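Long-range contact in HDLP (histone deacetylase-like protein) (Aquifex aeolicus, PDB 1C3R), which is a zinc-binding homologue of histone deacetylases, probably acting as a deacetylase, and binds the hydroxamate inhibitor trichostatin A: residues A169-G174 with V187-Q192. The protein carries 2 engineered substitutions. Numbering follows the deposited sequence.
Sequences AHHCDG and VLSLHQ. With ZN (zinc ion), chain C; TSN (trichostatin a), chain D.
Gln192 grips the carbonyl of Ala169 twice, a compact example of a strand end fixing the loop that carries a metal ligand. Its backbone N lies 2.8 Å from Ala169 O in a nearly straight bond (175°), and its side-chain NE2 reaches the same oxygen at 3.3 Å from the opposite face of the carbonyl plane. CG lies anti to the carbonyl carbon (chi1 -51°) and the chain then runs out extended, alongside the His170 side chain, bringing NE2 to Ala169 O, while OE1 accepts from the backbone N of Lys267. A water adds a further bridge, accepting from His171 N and donating to Gln192 O.

Around the metal, the His170 ring is sandwiched off-centre. NE2 of Gln192 sits 3.1 Å above one face, near the rim, and C13 of trichostatin A lies over the other, while ND1 binds the zinc at 2.1 Å. The amide plane is turned steeply against the ring, and the two nitrogens, His170 NE2 and Gln192 NE2, are neighbours without a hydrogen bond.

Packing of the rest centres on His191, over whose ring centre His171 CB lies in a CH-pi contact, 3.5 Å from the centroid. The two imidazoles run side by side, their planes inclined at 47°. Ser189 OG pairs with His191 ND1 at 2.7 Å, and His191 NE2 donates to Gly203 O, so both ring nitrogens are engaged. Replacing His191 with an alanine would remove the ring, and would probably leave Gly203 O without its donor and Ser189 OG without its partner, with a gap beneath His171 CB. Further along, Cys172 SG rests against Val187 CG1 at 3.8 Å and against Ser189 CB.

The arrangement belongs to the parallel beta-alpha-beta unit of strand 162-166, helix 173-178 and strand 185-192, whose connecting loop supplies zinc ligands Asp168 and His170; with Asp258 these complete the protein's share of the deacetylase-type zinc site.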
loop_
_atom_site.group_PDB
_atom_site.type_symbol
_atom_site.label_atom_id
_atom_site.label_comp_id
_atom_site.label_asym_id
_atom_site.label_seq_id
_atom_site.Cartn_x
_atom_site.Cartn_y
_atom_site.Cartn_z
ATOM N N ALA A 169 -12.126 5.323 8.070
ATOM C CA ALA A 169 -11.294 4.248 8.615
ATOM C C ALA A 169 -9.790 4.544 8.597
ATOM O O ALA A 169 -9.001 3.773 9.146
ATOM C CB ALA A 169 -11.574 2.931 7.871
ATOM N N HIS A 170 -9.383 5.637 7.956
ATOM C CA HIS A 170 -7.966 5.999 7.928
ATOM C C HIS A 170 -7.731 7.319 8.658
ATOM O O HIS A 170 -8.597 8.186 8.683
ATOM C CB HIS A 170 -7.454 6.122 6.488
ATOM C CG HIS A 170 -7.648 4.886 5.670
ATOM N ND1 HIS A 170 -8.819 4.649 4.998
ATOM C CD2 HIS A 170 -6.806 3.835 5.493
ATOM C CE1 HIS A 170 -8.671 3.469 4.428
ATOM N NE2 HIS A 170 -7.468 2.931 4.700
ATOM N N HIS A 171 -6.549 7.468 9.238
ATOM C CA HIS A 171 -6.201 8.674 9.971
ATOM C C HIS A 171 -6.069 9.899 9.071
ATOM O O HIS A 171 -5.497 9.818 7.984
ATOM C CB HIS A 171 -4.892 8.467 10.723
ATOM C CG HIS A 171 -4.458 9.661 11.515
ATOM N ND1 HIS A 171 -3.264 10.313 11.287
ATOM C CD2 HIS A 171 -5.072 10.336 12.514
ATOM C CE1 HIS A 171 -3.163 11.342 12.109
ATOM N NE2 HIS A 171 -4.247 11.379 12.864
ATOM N N CYS A 172 -6.592 11.028 9.545
ATOM C CA CYS A 172 -6.541 12.292 8.819
ATOM C C CYS A 172 -5.202 13.000 9.054
ATOM O O CYS A 172 -5.155 14.095 9.622
ATOM C CB CYS A 172 -7.708 13.188 9.260
ATOM S SG CYS A 172 -7.887 13.401 11.071
ATOM N N ASP A 173 -4.109 12.378 8.614
ATOM C CA ASP A 173 -2.795 12.978 8.809
ATOM C C ASP A 173 -2.693 14.407 8.265
ATOM O O ASP A 173 -2.091 15.272 8.899
ATOM C CB ASP A 173 -1.686 12.086 8.210
ATOM C CG ASP A 173 -1.852 11.828 6.710
ATOM O OD1 ASP A 173 -0.914 11.257 6.112
ATOM O OD2 ASP A 173 -2.902 12.171 6.131
ATOM N N GLY A 174 -3.297 14.668 7.110
ATOM C CA GLY A 174 -3.232 16.013 6.559
ATOM C C GLY A 174 -3.893 17.035 7.470
ATOM O O GLY A 174 -3.331 18.092 7.752
ATOM N N VAL A 187 -9.170 18.265 16.799
ATOM C CA VAL A 187 -9.312 17.180 15.836
ATOM C C VAL A 187 -9.455 15.845 16.563
ATOM O O VAL A 187 -8.611 15.483 17.381
ATOM C CB VAL A 187 -8.090 17.087 14.891
ATOM C CG1 VAL A 187 -8.218 15.853 14.003
ATOM C CG2 VAL A 187 -7.985 18.342 14.029
ATOM N N LEU A 188 -10.539 15.134 16.265
ATOM C CA LEU A 188 -10.808 13.820 16.845
ATOM C C LEU A 188 -10.919 12.821 15.707
ATOM O O LEU A 188 -11.748 12.983 14.812
ATOM C CB LEU A 188 -12.125 13.808 17.624
ATOM C CG LEU A 188 -12.657 12.391 17.890
ATOM C CD1 LEU A 188 -11.621 11.586 18.657
ATOM C CD2 LEU A 188 -13.973 12.461 18.656
ATOM N N SER A 189 -10.098 11.780 15.743
ATOM C CA SER A 189 -10.147 10.792 14.685
ATOM C C SER A 189 -10.127 9.345 15.145
ATOM O O SER A 189 -9.310 8.964 15.985
ATOM C CB SER A 189 -8.981 11.019 13.718
ATOM O OG SER A 189 -8.949 10.010 12.725
ATOM N N LEU A 190 -11.045 8.547 14.600
ATOM C CA LEU A 190 -11.079 7.117 14.890
ATOM C C LEU A 190 -10.581 6.529 13.583
ATOM O O LEU A 190 -10.974 6.989 12.515
ATOM C CB LEU A 190 -12.498 6.597 15.156
ATOM C CG LEU A 190 -13.389 7.187 16.248
ATOM C CD1 LEU A 190 -14.425 6.126 16.611
ATOM C CD2 LEU A 190 -12.592 7.559 17.488
ATOM N N HIS A 191 -9.729 5.514 13.656
ATOM C CA HIS A 191 -9.182 4.923 12.443
ATOM C C HIS A 191 -8.427 3.631 12.722
ATOM O O HIS A 191 -8.168 3.287 13.868
ATOM C CB HIS A 191 -8.252 5.946 11.786
ATOM C CG HIS A 191 -7.304 6.595 12.748
ATOM N ND1 HIS A 191 -7.615 7.742 13.448
ATOM C CD2 HIS A 191 -6.030 6.281 13.091
ATOM C CE1 HIS A 191 -6.579 8.107 14.183
ATOM N NE2 HIS A 191 -5.602 7.238 13.984
ATOM N N GLN A 192 -8.096 2.905 11.661
ATOM C CA GLN A 192 -7.341 1.672 11.806
ATOM C C GLN A 192 -5.987 2.114 12.325
ATOM O O GLN A 192 -5.445 3.129 11.877
ATOM C CB GLN A 192 -7.150 0.988 10.451
ATOM C CG GLN A 192 -8.424 0.810 9.653
ATOM C CD GLN A 192 -8.157 0.307 8.249
ATOM O OE1 GLN A 192 -7.944 -0.891 8.027
ATOM N NE2 GLN A 192 -8.145 1.231 7.289
HETATM ZN ZN ZN C . -10.160 6.062 4.284
HETATM O O1 TSN D . -9.016 7.922 3.768
HETATM O O2 TSN D . -9.224 5.697 2.053
HETATM O O3 TSN D . -4.960 0.180 -0.341
HETATM N N1 TSN D . -7.951 7.116 3.355
HETATM N N2 TSN D . -4.018 0.738 -6.714
HETATM C C1 TSN D . -4.243 1.061 -2.432
HETATM C C2 TSN D . -3.601 2.041 -3.204
HETATM C C3 TSN D . -3.502 1.970 -4.594
HETATM C C4 TSN D . -4.081 0.845 -5.306
HETATM C C5 TSN D . -4.727 -0.153 -4.514
HETATM C C6 TSN D . -4.801 -0.048 -3.136
HETATM C C7 TSN D . -4.392 1.079 -0.944
HETATM C C8 TSN D . -3.842 2.297 -0.143
HETATM C C9 TSN D . -4.999 2.992 0.539
HETATM C C10 TSN D . -5.190 4.337 0.710
HETATM C C11 TSN D . -6.444 4.699 1.418
HETATM C C12 TSN D . -6.879 5.962 1.633
HETATM C C13 TSN D . -8.131 6.217 2.332
HETATM C C14 TSN D . -2.820 1.787 0.904
HETATM C C15 TSN D . -4.227 5.419 0.231
HETATM C C17 TSN D . -4.674 -0.384 -7.418
HETATM C C16 TSN D . -3.359 1.743 -7.537
HETATM O O HOH W 1 -5.157 4.702 9.570
#